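PrgZ (Enterococcus faecalis, PDB 4FAJ) is the membrane-anchored extracellular pheromone receptor of the solute-binding protein 5 family, binds peptide and probably serves peptide uptake. Local coordinates at residues L416-G420 and E421-K425; T446-A450 and N451-E455. All coordinates share one frame; numbering follows the deposited sequence.

In the fold
Contact 1 (416-420 with 421-425) and contact 2 (446-450 with 451-455) are two successive strand-to-helix junctions, their centres 10 Å apart. Strand 412-418 turns into helix 421-437, which leads to strand 442-448 and, through the second junction, to helix 450-459; contact 1 is thus complete before contact 2 begins. Strands 412-418 and 442-448 are parallel neighbours in one mixed sheet, and the junctions meet at their C-terminal ends, where Val417 O lies 2.8 Å from Ile448 N, a probable hydrogen bond. Both helices therefore start at the same end of the two strands, their C-terminal end, and residues of both junctions, among them Glu423 and Phe453, reach the bound peptide.

Contact 1. Residues L416-G420 and E421-K425; sequences LVSDG and EFEKK. With ZN (zinc ion), chain F.
Gly420, the residue just ahead of helix 421-437, meets Glu423 and Lys424 as the chain turns from strand into helix. Its carbonyl accepts the first-turn bond from Lys424, N to Gly420 O 3.1 Å and almost straight at 172°. The carboxylate of Glu423 folds back over Gly420, with Glu423 OE1 3.4 Å from Gly420 CA. Two torsions put it there: CG stands anti to the carbonyl carbon (chi1 -69°) and the chain then bends at chi2 (72°), bringing the acid back alongside the helix start instead of stretching outward. Nearer its root, the same glutamate packs against the strand end: Glu423 CB lies 3.4 Å from Ser418 O, and its CG is 3.9 Å from Ser418 CB. The other oxygen, OE2, hydrogen-bonds to the backbone of the bound peptide, so the folded glutamate links the helix start to the ligand. On another part of the turn, Lys424 CB comes within 3.5 Å of Gly420 O, while Lys424 NZ forms a salt bridge with Glu428. Val417 CG2 packs loosely on the helix, 4.1 Å from Lys424 CA. Glu421 behaves differently: its extended chain leads away and OE2 binds zinc at 2.0 Å, together with Glu279 and Tyr301, while OE1 accepts a hydrogen bond from Ile280 N. Such a turn joins strand to helix in the beta-alpha-beta unit formed by strand 412-418, helix 421-437 and strand 442-448, with the helix start serving both the peptide site and a zinc site.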
ATOM      1  N   LEU A 416     -11.653 -14.597   2.495  1.00 20.79           N
ATOM      2  CA  LEU A 416     -11.309 -14.116   1.157  1.00 20.07           C
ATOM      3  C   LEU A 416      -9.798 -14.002   0.986  1.00 19.59           C
ATOM      4  O   LEU A 416      -9.097 -13.465   1.855  1.00 19.11           O
ATOM      5  CB  LEU A 416     -11.939 -12.745   0.871  1.00 20.42           C
ATOM      6  CG  LEU A 416     -13.432 -12.671   0.574  1.00 21.02           C
ATOM      7  CD1 LEU A 416     -13.811 -11.249   0.154  1.00 20.41           C
ATOM      8  CD2 LEU A 416     -13.837 -13.699  -0.490  1.00 19.80           C
ATOM      9  N   VAL A 417      -9.308 -14.498  -0.142  1.00 19.08           N
ATOM     10  CA  VAL A 417      -7.906 -14.404  -0.489  1.00 19.01           C
ATOM     11  C   VAL A 417      -7.771 -14.148  -1.984  1.00 19.87           C
ATOM     12  O   VAL A 417      -8.657 -14.488  -2.772  1.00 20.07           O
ATOM     13  CB  VAL A 417      -7.133 -15.692  -0.121  1.00 19.17           C
ATOM     14  CG1 VAL A 417      -7.261 -16.001   1.372  1.00 18.83           C
ATOM     15  CG2 VAL A 417      -7.610 -16.891  -0.964  1.00 18.77           C
ATOM     16  N   SER A 418      -6.654 -13.538  -2.360  1.00 20.40           N
ATOM     17  CA  SER A 418      -6.290 -13.380  -3.765  1.00 21.65           C
ATOM     18  C   SER A 418      -6.077 -14.769  -4.388  1.00 21.86           C
ATOM     19  O   SER A 418      -5.678 -15.703  -3.694  1.00 21.54           O
ATOM     20  CB  SER A 418      -5.029 -12.534  -3.870  1.00 21.46           C
ATOM     21  OG  SER A 418      -4.553 -12.482  -5.210  1.00 26.47           O
ATOM     22  N   ASP A 419      -6.367 -14.931  -5.678  1.00 22.75           N
ATOM     23  CA  ASP A 419      -6.294 -16.274  -6.283  1.00 23.24           C
ATOM     24  C   ASP A 419      -4.888 -16.706  -6.762  1.00 22.57           C
ATOM     25  O   ASP A 419      -4.757 -17.712  -7.459  1.00 23.93           O
ATOM     26  CB  ASP A 419      -7.354 -16.458  -7.383  1.00 24.62           C
ATOM     27  CG  ASP A 419      -7.254 -15.433  -8.488  1.00 26.50           C
ATOM     28  OD1 ASP A 419      -6.328 -14.598  -8.465  1.00 28.55           O
ATOM     29  OD2 ASP A 419      -8.121 -15.467  -9.389  1.00 31.68           O
ATOM     30  N   GLY A 420      -3.851 -15.976  -6.362  1.00 20.26           N
ATOM     31  CA  GLY A 420      -2.450 -16.375  -6.606  1.00 19.04           C
ATOM     32  C   GLY A 420      -2.019 -17.586  -5.779  1.00 17.96           C
ATOM     33  O   GLY A 420      -2.667 -17.942  -4.775  1.00 17.30           O
ATOM     34  N   GLU A 421      -0.928 -18.233  -6.184  1.00 16.51           N
ATOM     35  CA  GLU A 421      -0.560 -19.518  -5.581  1.00 16.36           C
ATOM     36  C   GLU A 421      -0.412 -19.423  -4.066  1.00 16.04           C
ATOM     37  O   GLU A 421      -1.029 -20.188  -3.320  1.00 16.51           O
ATOM     38  CB  GLU A 421       0.748 -20.064  -6.173  1.00 15.91           C
ATOM     39  CG  GLU A 421       1.156 -21.405  -5.579  1.00 15.30           C
ATOM     40  CD  GLU A 421       2.419 -21.976  -6.185  1.00 14.75           C
ATOM     41  OE1 GLU A 421       3.109 -21.256  -6.939  1.00 13.75           O
ATOM     42  OE2 GLU A 421       2.708 -23.169  -5.920  1.00 14.37           O
ATOM     43  N   PHE A 422       0.431 -18.501  -3.611  1.00 15.79           N
ATOM     44  CA  PHE A 422       0.771 -18.448  -2.190  1.00 15.88           C
ATOM     45  C   PHE A 422      -0.249 -17.724  -1.327  1.00 15.87           C
ATOM     46  O   PHE A 422      -0.303 -17.967  -0.133  1.00 16.82           O
ATOM     47  CB  PHE A 422       2.197 -17.937  -1.989  1.00 15.59           C
ATOM     48  CG  PHE A 422       3.213 -19.015  -2.204  1.00 16.23           C
ATOM     49  CD1 PHE A 422       3.655 -19.784  -1.143  1.00 16.45           C
ATOM     50  CD2 PHE A 422       3.647 -19.326  -3.488  1.00 16.94           C
ATOM     51  CE1 PHE A 422       4.560 -20.820  -1.345  1.00 16.36           C
ATOM     52  CE2 PHE A 422       4.557 -20.376  -3.703  1.00 16.49           C
ATOM     53  CZ  PHE A 422       5.001 -21.121  -2.629  1.00 17.36           C
ATOM     54  N   GLU A 423      -1.099 -16.901  -1.931  1.00 16.38           N
ATOM     55  CA  GLU A 423      -2.202 -16.307  -1.185  1.00 16.53           C
ATOM     56  C   GLU A 423      -3.228 -17.396  -0.844  1.00 16.80           C
ATOM     57  O   GLU A 423      -3.684 -17.497   0.294  1.00 16.23           O
ATOM     58  CB  GLU A 423      -2.813 -15.129  -1.950  1.00 16.65           C
ATOM     59  CG  GLU A 423      -1.875 -13.900  -2.041  1.00 17.58           C
ATOM     60  CD  GLU A 423      -0.685 -14.082  -2.991  1.00 20.21           C
ATOM     61  OE1 GLU A 423      -0.839 -14.774  -4.015  1.00 19.27           O
ATOM     62  OE2 GLU A 423       0.408 -13.525  -2.719  1.00 20.41           O
ATOM     63  N   LYS A 424      -3.564 -18.230  -1.826  1.00 17.39           N
ATOM     64  CA  LYS A 424      -4.420 -19.388  -1.585  1.00 18.65           C
ATOM     65  C   LYS A 424      -3.824 -20.347  -0.549  1.00 18.46           C
ATOM     66  O   LYS A 424      -4.538 -20.833   0.332  1.00 18.35           O
ATOM     67  CB  LYS A 424      -4.693 -20.125  -2.906  1.00 19.20           C
ATOM     68  CG  LYS A 424      -5.586 -21.335  -2.765  1.00 22.61           C
ATOM     69  CD  LYS A 424      -5.931 -21.936  -4.124  1.00 25.56           C
ATOM     70  CE  LYS A 424      -6.643 -23.265  -3.963  1.00 28.49           C
ATOM     71  NZ  LYS A 424      -5.661 -24.378  -3.828  1.00 29.55           N
ATOM     72  N   LYS A 425      -2.528 -20.627  -0.659  1.00 18.43           N
ATOM     73  CA  LYS A 425      -1.868 -21.541   0.275  1.00 19.06           C
ATOM     74  C   LYS A 425      -1.821 -20.973   1.703  1.00 17.88           C
ATOM     75  O   LYS A 425      -1.957 -21.722   2.661  1.00 17.35           O
ATOM     76  CB  LYS A 425      -0.449 -21.841  -0.193  1.00 19.61           C
ATOM     77  CG  LYS A 425       0.238 -22.932   0.612  1.00 24.16           C
ATOM     78  CD  LYS A 425       1.711 -23.005   0.278  1.00 28.12           C
ATOM     79  CE  LYS A 425       1.935 -23.568  -1.114  1.00 30.32           C
ATOM     80  NZ  LYS A 425       2.088 -25.049  -1.066  1.00 32.84           N
TER
HETATM   81 ZN    ZN F 604       3.525 -23.987  -7.563  1.00 16.92          ZN

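Contact 2. Residues T446-A450 and N451-E455; sequences TPIPA and NVFME
Ile448 places CG1 between its backbone N and carbonyl carbon (chi1 49°) and extends to CD1, whereas Phe453 sets its ring anti to its own N (chi1 -161°); together these torsions bring the two side chains across each other at about a right angle. Ile448 CD1 presses close to the helix backbone, 3.4 Å from Phe453 CA, and lies 3.7 Å from Phe453 CB. The methyl meets the ring obliquely, 3.9 Å from Phe453 CG, and also touches Val452 CG1. Leu416 of the neighbouring strand packs on both Ile448 and Phe453. Backbone bonds set the first turn: Phe453 N reaches Pro449 O at 2.9 Å, and Met454 N reaches Ala450 O, also at 2.9 Å. Pro449 holds the N-cap position, and its CB lies 3.6 Å from Asn451 OD1. That oxygen turns back to accept a weak bond from Val452 N, with an N-H...O angle of only 123°. The arrangement is a strand-to-helix junction of the solute-binding protein fold with a proline at the N-cap, from which Phe453 and Met454 pack on apolar side chains of the bound peptide.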
ATOM      1  N   THR A 446     -11.991 -18.664   0.036  1.00 22.03           N
ATOM      2  CA  THR A 446     -12.550 -18.231  -1.248  1.00 22.63           C
ATOM      3  C   THR A 446     -11.528 -17.378  -2.008  1.00 21.80           C
ATOM      4  O   THR A 446     -11.397 -16.184  -1.742  1.00 21.53           O
ATOM      5  CB  THR A 446     -13.856 -17.448  -1.050  1.00 22.72           C
ATOM      6  OG1 THR A 446     -14.756 -18.235  -0.255  1.00 23.85           O
ATOM      7  CG2 THR A 446     -14.494 -17.114  -2.402  1.00 24.12           C
ATOM      8  N   PRO A 447     -10.776 -18.001  -2.934  1.00 22.00           N
ATOM      9  CA  PRO A 447      -9.842 -17.255  -3.772  1.00 21.47           C
ATOM     10  C   PRO A 447     -10.545 -16.498  -4.889  1.00 21.56           C
ATOM     11  O   PRO A 447     -11.322 -17.097  -5.656  1.00 22.05           O
ATOM     12  CB  PRO A 447      -8.942 -18.348  -4.370  1.00 22.03           C
ATOM     13  CG  PRO A 447      -9.293 -19.606  -3.656  1.00 22.85           C
ATOM     14  CD  PRO A 447     -10.678 -19.452  -3.182  1.00 22.41           C
ATOM     15  N   ILE A 448     -10.261 -15.203  -4.995  1.00 20.46           N
ATOM     16  CA  ILE A 448     -10.881 -14.353  -5.995  1.00 20.51           C
ATOM     17  C   ILE A 448      -9.873 -13.431  -6.678  1.00 20.17           C
ATOM     18  O   ILE A 448      -8.794 -13.147  -6.125  1.00 19.50           O
ATOM     19  CB  ILE A 448     -12.042 -13.490  -5.394  1.00 20.53           C
ATOM     20  CG1 ILE A 448     -11.604 -12.777  -4.109  1.00 20.30           C
ATOM     21  CG2 ILE A 448     -13.265 -14.361  -5.108  1.00 21.06           C
ATOM     22  CD1 ILE A 448     -12.608 -11.757  -3.614  1.00 21.06           C
ATOM     23  N   PRO A 449     -10.219 -12.959  -7.890  1.00 20.37           N
ATOM     24  CA  PRO A 449      -9.399 -11.980  -8.596  1.00 20.58           C
ATOM     25  C   PRO A 449      -9.285 -10.653  -7.849  1.00 20.11           C
ATOM     26  O   PRO A 449     -10.185 -10.280  -7.101  1.00 19.81           O
ATOM     27  CB  PRO A 449     -10.148 -11.776  -9.915  1.00 20.68           C
ATOM     28  CG  PRO A 449     -11.001 -12.949 -10.063  1.00 21.93           C
ATOM     29  CD  PRO A 449     -11.399 -13.339  -8.687  1.00 21.33           C
ATOM     30  N   ALA A 450      -8.200  -9.937  -8.107  1.00 20.06           N
ATOM     31  CA  ALA A 450      -7.871  -8.714  -7.384  1.00 20.10           C
ATOM     32  C   ALA A 450      -8.929  -7.619  -7.521  1.00 20.16           C
ATOM     33  O   ALA A 450      -9.270  -6.982  -6.531  1.00 19.39           O
ATOM     34  CB  ALA A 450      -6.503  -8.188  -7.828  1.00 19.81           C
ATOM     35  N   ASN A 451      -9.448  -7.398  -8.728  1.00 20.88           N
ATOM     36  CA  ASN A 451     -10.476  -6.359  -8.912  1.00 21.43           C
ATOM     37  C   ASN A 451     -11.771  -6.662  -8.149  1.00 21.11           C
ATOM     38  O   ASN A 451     -12.383  -5.755  -7.596  1.00 21.93           O
ATOM     39  CB  ASN A 451     -10.750  -6.068 -10.399  1.00 22.24           C
ATOM     40  CG  ASN A 451     -11.392  -7.223 -11.135  1.00 23.45           C
ATOM     41  OD1 ASN A 451     -11.155  -8.398 -10.837  1.00 25.34           O
ATOM     42  ND2 ASN A 451     -12.210  -6.891 -12.125  1.00 27.43           N
ATOM     43  N   VAL A 452     -12.167  -7.934  -8.103  1.00 21.10           N
ATOM     44  CA  VAL A 452     -13.328  -8.369  -7.322  1.00 20.61           C
ATOM     45  C   VAL A 452     -13.063  -8.241  -5.807  1.00 20.23           C
ATOM     46  O   VAL A 452     -13.929  -7.798  -5.050  1.00 19.42           O
ATOM     47  CB  VAL A 452     -13.744  -9.827  -7.667  1.00 21.31           C
ATOM     48  CG1 VAL A 452     -14.894 -10.288  -6.780  1.00 20.32           C
ATOM     49  CG2 VAL A 452     -14.136  -9.949  -9.153  1.00 21.61           C
ATOM     50  N   PHE A 453     -11.860  -8.625  -5.387  1.00 19.78           N
ATOM     51  CA  PHE A 453     -11.448  -8.531  -3.987  1.00 19.90           C
ATOM     52  C   PHE A 453     -11.497  -7.065  -3.514  1.00 20.13           C
ATOM     53  O   PHE A 453     -12.076  -6.773  -2.477  1.00 20.18           O
ATOM     54  CB  PHE A 453     -10.034  -9.120  -3.829  1.00 19.31           C
ATOM     55  CG  PHE A 453      -9.651  -9.497  -2.420  1.00 18.61           C
ATOM     56  CD1 PHE A 453     -10.432  -9.159  -1.307  1.00 18.77           C
ATOM     57  CD2 PHE A 453      -8.450 -10.166  -2.202  1.00 19.38           C
ATOM     58  CE1 PHE A 453     -10.032  -9.511  -0.021  1.00 19.37           C
ATOM     59  CE2 PHE A 453      -8.051 -10.512  -0.914  1.00 18.79           C
ATOM     60  CZ  PHE A 453      -8.839 -10.175   0.173  1.00 17.89           C
ATOM     61  N   MET A 454     -10.920  -6.141  -4.280  1.00 21.08           N
ATOM     62  CA  MET A 454     -10.943  -4.725  -3.889  1.00 21.96           C
ATOM     63  C   MET A 454     -12.364  -4.212  -3.719  1.00 22.09           C
ATOM     64  O   MET A 454     -12.654  -3.506  -2.754  1.00 21.62           O
ATOM     65  CB  MET A 454     -10.193  -3.843  -4.893  1.00 22.42           C
ATOM     66  CG  MET A 454      -8.692  -4.085  -4.925  1.00 25.94           C
ATOM     67  SD  MET A 454      -7.809  -3.316  -3.557  1.00 33.62           S
ATOM     68  CE  MET A 454      -7.577  -1.670  -4.228  1.00 33.34           C
ATOM     69  N   GLU A 455     -13.250  -4.590  -4.642  1.00 22.53           N
ATOM     70  CA  GLU A 455     -14.643  -4.150  -4.605  1.00 23.52           C
ATOM     71  C   GLU A 455     -15.377  -4.693  -3.367  1.00 23.24           C
ATOM     72  O   GLU A 455     -16.122  -3.963  -2.705  1.00 22.58           O
ATOM     73  CB  GLU A 455     -15.358  -4.572  -5.897  1.00 24.87           C
ATOM     74  CG  GLU A 455     -16.846  -4.235  -5.957  1.00 28.83           C
ATOM     75  CD  GLU A 455     -17.512  -4.821  -7.183  1.00 34.84           C
ATOM     76  OE1 GLU A 455     -18.110  -5.922  -7.075  1.00 39.38           O
ATOM     77  OE2 GLU A 455     -17.425  -4.193  -8.264  1.00 38.71           O
TER